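Local coordinates for uncharacterized protein (Acinetobacter baumannii, PDB 4L3U) that is of unknown function but folds as a compact single-chain bundle of helices belonging to the DUF4844 family, at residues 25-30 with 57-62; 79-84 with 106-111. All blocks are in the same frame, centred on the assembly; numbering follows the deposited sequence.

Contact 1. Residues 25-30 with 57-62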
ATOM      1  N   LYS A  25     -11.951   0.117  -7.221  1.00 32.94           N
ATOM      2  CA  LYS A  25     -12.579   1.058  -6.310  1.00 33.68           C
ATOM      3  C   LYS A  25     -11.516   1.633  -5.388  1.00 33.37           C
ATOM      4  O   LYS A  25     -11.424   2.845  -5.210  1.00 35.55           O
ATOM      5  CB  LYS A  25     -13.674   0.362  -5.501  1.00 35.72           C
ATOM      6  CG  LYS A  25     -14.400   1.269  -4.524  1.00 37.82           C
ATOM      7  N   PHE A  26     -10.700   0.749  -4.824  1.00 31.42           N
ATOM      8  CA  PHE A  26      -9.631   1.142  -3.917  1.00 30.68           C
ATOM      9  C   PHE A  26      -8.682   2.133  -4.573  1.00 32.35           C
ATOM     10  O   PHE A  26      -8.238   3.090  -3.951  1.00 34.44           O
ATOM     11  CB  PHE A  26      -8.855  -0.095  -3.470  1.00 30.96           C
ATOM     12  CG  PHE A  26      -7.936   0.154  -2.311  1.00 32.13           C
ATOM     13  CD1 PHE A  26      -8.445   0.314  -1.036  1.00 32.88           C
ATOM     14  CD2 PHE A  26      -6.567   0.227  -2.493  1.00 30.21           C
ATOM     15  CE1 PHE A  26      -7.607   0.543   0.039  1.00 31.53           C
ATOM     16  CE2 PHE A  26      -5.725   0.456  -1.421  1.00 27.88           C
ATOM     17  CZ  PHE A  26      -6.247   0.612  -0.154  1.00 28.23           C
ATOM     18  N   LYS A  27      -8.380   1.897  -5.839  1.00 32.84           N
ATOM     19  CA  LYS A  27      -7.463   2.740  -6.587  1.00 33.23           C
ATOM     20  C   LYS A  27      -7.933   4.198  -6.658  1.00 33.80           C
ATOM     21  O   LYS A  27      -7.115   5.119  -6.670  1.00 33.29           O
ATOM     22  CB  LYS A  27      -7.323   2.162  -7.993  1.00 35.17           C
ATOM     23  CG  LYS A  27      -6.417   2.934  -8.916  1.00 37.25           C
ATOM     24  CD  LYS A  27      -6.459   2.362 -10.326  1.00 40.10           C
ATOM     25  CE  LYS A  27      -7.812   2.589 -10.995  1.00 41.10           C
ATOM     26  NZ  LYS A  27      -7.828   2.123 -12.410  1.00 41.59           N
ATOM     27  N   ALA A  28      -9.248   4.399  -6.693  1.00 34.88           N
ATOM     28  CA  ALA A  28      -9.830   5.727  -6.910  1.00 35.03           C
ATOM     29  C   ALA A  28     -10.055   6.516  -5.625  1.00 34.24           C
ATOM     30  O   ALA A  28     -10.463   7.677  -5.667  1.00 35.48           O
ATOM     31  CB  ALA A  28     -11.143   5.598  -7.661  1.00 36.06           C
ATOM     32  N   GLN A  29      -9.790   5.893  -4.485  1.00 31.95           N
ATOM     33  CA  GLN A  29     -10.038   6.530  -3.205  1.00 33.10           C
ATOM     34  C   GLN A  29      -8.863   7.394  -2.777  1.00 32.40           C
ATOM     35  O   GLN A  29      -7.728   7.180  -3.207  1.00 34.63           O
ATOM     36  CB  GLN A  29     -10.313   5.467  -2.145  1.00 35.63           C
ATOM     37  CG  GLN A  29     -11.560   4.649  -2.413  1.00 40.68           C
ATOM     38  CD  GLN A  29     -11.599   3.378  -1.595  1.00 45.23           C
ATOM     39  OE1 GLN A  29     -10.754   3.162  -0.727  1.00 46.55           O
ATOM     40  NE2 GLN A  29     -12.577   2.524  -1.873  1.00 47.60           N
ATOM     41  N   ASP A  30      -9.152   8.387  -1.943  1.00 31.23           N
ATOM     42  CA  ASP A  30      -8.120   9.145  -1.257  1.00 30.32           C
ATOM     43  C   ASP A  30      -7.828   8.385   0.024  1.00 31.36           C
ATOM     44  O   ASP A  30      -8.715   8.212   0.858  1.00 33.89           O
ATOM     45  CB  ASP A  30      -8.618  10.552  -0.933  1.00 32.95           C
ATOM     46  CG  ASP A  30      -7.532  11.444  -0.354  1.00 36.65           C
ATOM     47  OD1 ASP A  30      -6.451  10.935   0.008  1.00 38.16           O
ATOM     48  OD2 ASP A  30      -7.764  12.665  -0.252  1.00 38.80           O
ATOM     49  N   ASP A  57      -0.820   3.072  -8.344  1.00 23.74           N
ATOM     50  CA  ASP A  57       0.109   2.311  -9.176  1.00 23.83           C
ATOM     51  C   ASP A  57       0.185   0.853  -8.727  1.00 24.36           C
ATOM     52  O   ASP A  57       0.184  -0.055  -9.553  1.00 27.07           O
ATOM     53  CB  ASP A  57       1.513   2.929  -9.154  1.00 24.93           C
ATOM     54  CG  ASP A  57       1.560   4.321  -9.763  1.00 30.33           C
ATOM     55  OD1 ASP A  57       0.689   4.646 -10.593  1.00 32.37           O
ATOM     56  OD2 ASP A  57       2.478   5.092  -9.416  1.00 34.28           O
ATOM     57  N   THR A  58       0.252   0.631  -7.418  1.00 23.79           N
ATOM     58  CA  THR A  58       0.313  -0.718  -6.875  1.00 20.03           C
ATOM     59  C   THR A  58      -1.002  -1.456  -7.095  1.00 21.74           C
ATOM     60  O   THR A  58      -1.011  -2.644  -7.402  1.00 22.99           O
ATOM     61  CB  THR A  58       0.632  -0.695  -5.377  1.00 19.70           C
ATOM     62  OG1 THR A  58       1.859   0.011  -5.164  1.00 24.93           O
ATOM     63  CG2 THR A  58       0.764  -2.110  -4.833  1.00 19.38           C
ATOM     64  N   ALA A  59      -2.111  -0.745  -6.929  1.00 20.69           N
ATOM     65  CA  ALA A  59      -3.426  -1.301  -7.208  1.00 21.10           C
ATOM     66  C   ALA A  59      -3.510  -1.760  -8.663  1.00 29.06           C
ATOM     67  O   ALA A  59      -4.037  -2.831  -8.955  1.00 28.17           O
ATOM     68  CB  ALA A  59      -4.501  -0.268  -6.921  1.00 21.64           C
ATOM     69  N   GLN A  60      -2.978  -0.949  -9.572  1.00 29.09           N
ATOM     70  CA  GLN A  60      -3.044  -1.261 -10.993  1.00 28.15           C
ATOM     71  C   GLN A  60      -2.129  -2.427 -11.346  1.00 26.77           C
ATOM     72  O   GLN A  60      -2.389  -3.165 -12.294  1.00 26.24           O
ATOM     73  CB  GLN A  60      -2.674  -0.037 -11.829  1.00 28.85           C
ATOM     74  CG  GLN A  60      -2.906  -0.233 -13.309  1.00 33.84           C
ATOM     75  CD  GLN A  60      -4.340  -0.618 -13.622  1.00 35.04           C
ATOM     76  OE1 GLN A  60      -5.284  -0.009 -13.112  1.00 35.03           O
ATOM     77  NE2 GLN A  60      -4.511  -1.643 -14.452  1.00 34.41           N
ATOM     78  N   ALA A  61      -1.053  -2.584 -10.582  1.00 26.66           N
ATOM     79  CA  ALA A  61      -0.142  -3.708 -10.757  1.00 24.75           C
ATOM     80  C   ALA A  61      -0.833  -5.029 -10.408  1.00 25.15           C
ATOM     81  O   ALA A  61      -0.703  -6.018 -11.133  1.00 26.51           O
ATOM     82  CB  ALA A  61       1.107  -3.513  -9.905  1.00 20.26           C
ATOM     83  N   PHE A  62      -1.570  -5.034  -9.300  1.00 25.19           N
ATOM     84  CA  PHE A  62      -2.313  -6.214  -8.874  1.00 25.52           C
ATOM     85  C   PHE A  62      -3.377  -6.593  -9.904  1.00 25.77           C
ATOM     86  O   PHE A  62      -3.610  -7.774 -10.163  1.00 27.66           O
ATOM     87  CB  PHE A  62      -2.979  -5.971  -7.515  1.00 25.07           C
ATOM     88  CG  PHE A  62      -2.059  -6.152  -6.333  1.00 24.00           C
ATOM     89  CD1 PHE A  62      -1.603  -7.411  -5.974  1.00 22.43           C
ATOM     90  CD2 PHE A  62      -1.677  -5.065  -5.560  1.00 24.07           C
ATOM     91  CE1 PHE A  62      -0.772  -7.579  -4.880  1.00 22.66           C
ATOM     92  CE2 PHE A  62      -0.844  -5.231  -4.464  1.00 22.66           C
ATOM     93  CZ  PHE A  62      -0.395  -6.488  -4.124  1.00 21.51           C
TER

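Contact 2. Residues 79-84 with 106-111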
ATOM      1  N   GLN A  79       5.350 -10.080  -4.065  1.00 21.40           N
ATOM      2  CA  GLN A  79       6.320  -9.292  -4.811  1.00 25.04           C
ATOM      3  C   GLN A  79       5.714  -7.985  -5.307  1.00 24.17           C
ATOM      4  O   GLN A  79       6.371  -6.949  -5.287  1.00 22.74           O
ATOM      5  CB  GLN A  79       6.876 -10.085  -5.990  1.00 27.38           C
ATOM      6  CG  GLN A  79       7.822  -9.274  -6.850  1.00 32.77           C
ATOM      7  CD  GLN A  79       8.599 -10.125  -7.829  1.00 40.72           C
ATOM      8  OE1 GLN A  79       8.937 -11.274  -7.542  1.00 46.29           O
ATOM      9  NE2 GLN A  79       8.888  -9.567  -8.996  1.00 42.15           N
ATOM     10  N   VAL A  80       4.466  -8.037  -5.760  1.00 24.87           N
ATOM     11  CA  VAL A  80       3.768  -6.836  -6.205  1.00 24.23           C
ATOM     12  C   VAL A  80       3.625  -5.867  -5.036  1.00 22.91           C
ATOM     13  O   VAL A  80       3.779  -4.657  -5.193  1.00 22.97           O
ATOM     14  CB  VAL A  80       2.376  -7.174  -6.776  1.00 24.38           C
ATOM     15  CG1 VAL A  80       1.582  -5.904  -7.078  1.00 24.36           C
ATOM     16  CG2 VAL A  80       2.513  -8.026  -8.027  1.00 24.73           C
ATOM     17  N   LEU A  81       3.327  -6.412  -3.862  1.00 22.63           N
ATOM     18  CA  LEU A  81       3.225  -5.609  -2.652  1.00 23.14           C
ATOM     19  C   LEU A  81       4.575  -4.964  -2.325  1.00 24.89           C
ATOM     20  O   LEU A  81       4.658  -3.753  -2.119  1.00 24.54           O
ATOM     21  CB  LEU A  81       2.764  -6.481  -1.485  1.00 22.25           C
ATOM     22  CG  LEU A  81       2.407  -5.756  -0.186  1.00 23.58           C
ATOM     23  CD1 LEU A  81       0.999  -5.196  -0.260  1.00 24.05           C
ATOM     24  CD2 LEU A  81       2.553  -6.689   1.005  1.00 24.52           C
ATOM     25  N   ALA A  82       5.626  -5.784  -2.300  1.00 25.65           N
ATOM     26  CA  ALA A  82       6.973  -5.339  -1.934  1.00 25.49           C
ATOM     27  C   ALA A  82       7.518  -4.296  -2.905  1.00 25.28           C
ATOM     28  O   ALA A  82       8.158  -3.327  -2.499  1.00 26.39           O
ATOM     29  CB  ALA A  82       7.920  -6.538  -1.863  1.00 23.77           C
ATOM     30  N   ASN A  83       7.273  -4.505  -4.191  1.00 26.47           N
ATOM     31  CA  ASN A  83       7.712  -3.559  -5.202  1.00 27.71           C
ATOM     32  C   ASN A  83       6.914  -2.271  -5.149  1.00 28.01           C
ATOM     33  O   ASN A  83       7.444  -1.206  -5.418  1.00 29.46           O
ATOM     34  CB  ASN A  83       7.607  -4.179  -6.591  1.00 30.09           C
ATOM     35  CG  ASN A  83       8.633  -5.273  -6.817  1.00 38.82           C
ATOM     36  OD1 ASN A  83       9.694  -5.289  -6.192  1.00 40.16           O
ATOM     37  ND2 ASN A  83       8.318  -6.198  -7.715  1.00 44.19           N
ATOM     38  N   GLY A  84       5.638  -2.371  -4.802  1.00 27.23           N
ATOM     39  CA  GLY A  84       4.785  -1.202  -4.723  1.00 24.61           C
ATOM     40  C   GLY A  84       5.222  -0.269  -3.611  1.00 25.88           C
ATOM     41  O   GLY A  84       5.259   0.949  -3.791  1.00 24.73           O
ATOM     42  N   GLU A 106      -1.990  -2.479   4.113  1.00 31.96           N
ATOM     43  CA  GLU A 106      -2.529  -3.624   4.832  1.00 32.79           C
ATOM     44  C   GLU A 106      -3.857  -4.014   4.209  1.00 31.08           C
ATOM     45  O   GLU A 106      -4.233  -5.184   4.210  1.00 32.71           O
ATOM     46  CB  GLU A 106      -2.711  -3.302   6.315  1.00 37.97           C
ATOM     47  CG  GLU A 106      -1.444  -3.451   7.144  1.00 43.44           C
ATOM     48  CD  GLU A 106      -1.633  -3.034   8.596  1.00 52.50           C
ATOM     49  OE1 GLU A 106      -2.652  -2.381   8.911  1.00 55.30           O
ATOM     50  OE2 GLU A 106      -0.761  -3.365   9.428  1.00 56.94           O
ATOM     51  N   SER A 107      -4.562  -3.026   3.666  1.00 28.57           N
ATOM     52  CA  SER A 107      -5.842  -3.273   3.017  1.00 27.69           C
ATOM     53  C   SER A 107      -5.652  -4.161   1.794  1.00 27.98           C
ATOM     54  O   SER A 107      -6.501  -4.995   1.494  1.00 28.95           O
ATOM     55  CB  SER A 107      -6.509  -1.956   2.622  1.00 30.28           C
ATOM     56  OG  SER A 107      -6.749  -1.145   3.760  1.00 31.49           O
ATOM     57  N   PHE A 108      -4.531  -3.983   1.096  1.00 28.07           N
ATOM     58  CA  PHE A 108      -4.189  -4.844  -0.035  1.00 25.78           C
ATOM     59  C   PHE A 108      -4.115  -6.292   0.416  1.00 25.86           C
ATOM     60  O   PHE A 108      -4.625  -7.177  -0.260  1.00 27.10           O
ATOM     61  CB  PHE A 108      -2.839  -4.456  -0.653  1.00 24.78           C
ATOM     62  CG  PHE A 108      -2.903  -3.299  -1.617  1.00 25.20           C
ATOM     63  CD1 PHE A 108      -3.864  -3.250  -2.614  1.00 26.40           C
ATOM     64  CD2 PHE A 108      -1.983  -2.267  -1.534  1.00 22.07           C
ATOM     65  CE1 PHE A 108      -3.913  -2.187  -3.502  1.00 26.54           C
ATOM     66  CE2 PHE A 108      -2.027  -1.204  -2.415  1.00 22.09           C
ATOM     67  CZ  PHE A 108      -2.994  -1.164  -3.399  1.00 24.35           C
ATOM     68  N   LEU A 109      -3.472  -6.526   1.556  1.00 26.48           N
ATOM     69  CA  LEU A 109      -3.335  -7.876   2.084  1.00 26.97           C
ATOM     70  C   LEU A 109      -4.704  -8.524   2.218  1.00 28.10           C
ATOM     71  O   LEU A 109      -4.903  -9.671   1.814  1.00 29.30           O
ATOM     72  CB  LEU A 109      -2.631  -7.859   3.441  1.00 26.05           C
ATOM     73  CG  LEU A 109      -1.179  -7.379   3.474  1.00 25.23           C
ATOM     74  CD1 LEU A 109      -0.650  -7.442   4.890  1.00 23.02           C
ATOM     75  CD2 LEU A 109      -0.305  -8.204   2.558  1.00 24.19           C
ATOM     76  N   ASP A 110      -5.649  -7.770   2.767  1.00 27.83           N
ATOM     77  CA  ASP A 110      -7.004  -8.264   2.959  0.50 28.92           C
ATOM     78  C   ASP A 110      -7.667  -8.541   1.614  1.00 29.23           C
ATOM     79  O   ASP A 110      -8.312  -9.573   1.437  1.00 31.95           O
ATOM     80  CB  ASP A 110      -7.829  -7.256   3.761  0.50 30.68           C
ATOM     81  CG  ASP A 110      -7.366  -7.140   5.200  0.50 29.88           C
ATOM     82  OD1 ASP A 110      -7.064  -8.184   5.813  0.50 30.44           O
ATOM     83  OD2 ASP A 110      -7.303  -6.006   5.716  0.50 29.27           O
ATOM     84  N   ILE A 111      -7.494  -7.626   0.665  1.00 26.91           N
ATOM     85  CA  ILE A 111      -8.104  -7.768  -0.658  1.00 27.83           C
ATOM     86  C   ILE A 111      -7.617  -9.019  -1.400  1.00 26.75           C
ATOM     87  O   ILE A 111      -8.427  -9.824  -1.854  1.00 28.46           O
ATOM     88  CB  ILE A 111      -7.873  -6.503  -1.531  1.00 25.97           C
ATOM     89  CG1 ILE A 111      -8.621  -5.315  -0.927  1.00 29.14           C
ATOM     90  CG2 ILE A 111      -8.347  -6.727  -2.976  1.00 23.64           C
ATOM     91  CD1 ILE A 111      -8.270  -3.980  -1.537  1.00 29.73           C
TER

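Contact 1. Residues 25-30 with 57-62
Lys27 carries this contact from one side, laying the root of its side chain on Ala59 and sending its amino end to Gln60. The apolar part is a single touch of methylene on methyl: Lys27 CB lies 3.9 Å from Ala59 CB, at the place where the two backbones come nearest, with 5.7 Å between the CA atoms of Lys27 and Ala59. The small methyl of Ala59 is consistent with so short a spacing, and the neighbouring turn of its helix adds Ala56, which Lys27 also touches.

The polar part is looser. Lys27 runs out extended and then bends at chi3 (68°), while Gln60 folds at chi2 (56°), and the two chains meet at a slant near the surface. Lys27 NZ gives a weak hydrogen bond to Gln60 OE1, 3.4 Å long, and Lys27 CD passes 3.8 Å from that same Gln60 OE1. The stronger partner of the ammonium is Glu24, one turn back on its own helix, which forms a salt bridge with it; the amide is therefore a secondary partner.

On the inner side of the same helix, Phe26 packs edge-to-face with Phe108 of helix 95-112. The contact thus joins the C-terminal end of helix 14-27 to the middle of helix 45-68, a close helix-helix approach over alanine within an all-helical bundle.

Contact 2. Residues 79-84 with 106-111
Phe108 and Leu109, neighbours on helix 95-112, both receive the branched end of Leu81 from helix 74-86. Phe108 comes first. Its CA is the nearest to that of Leu81, yet 7.9 Å still separates the CA atoms of Leu81 and Phe108, so side chains rather than backbones fill the interface. Leu81 CD1 rests 3.9 Å from Phe108 CB and comes to the ring obliquely. The ring itself lies against Phe62 of helix 45-68 with the planes at about 40°, and it also meets Phe105 of its own helix edge-to-face.

One residue on, Leu109 takes the second branch. Leu81 CD2 and Leu109 CD2 meet methyl to methyl at 3.6 Å, the two side chains crossing at about a right angle. With chi1 at -171° the fork of Leu81 swings beside its own carbonyl carbon, which carries it across to the other helix and lets one methyl serve Phe108 and the other Leu109. Beyond this pair, Ser117 touches Leu81 and Leu114 touches Leu109, both from the loop that follows helix 95-112.

No hydrogen bond crosses between the segments; the contact is wholly apolar, with Leu81 and Phe108 buried. It is plain hydrophobic packing between helices 74-86 and 95-112 of an all-helical bundle, with the fork of Leu81 shared between Phe108 and Leu109.

How the contacts relate
Contact 1 and contact 2 come in series along the chain, the first closing before the second opens, and their centres lie about 11 Å apart. Together they involve four of the five helices: 14-27 with 45-68 in contact 1, then 74-86 with 95-112 in contact 2. Neither shares a helix with the other, but they touch directly. Phe62 CZ packs 3.6 Å from Val80 CG1, and Phe108 CZ sits 3.7 Å from Ala59 N. Contact 2 is buried and nearer the centre of the chain; contact 1 reaches the surface. These touches pack the two helix pairs against each other, and all four segments belong to the DUF4844 region of the protein.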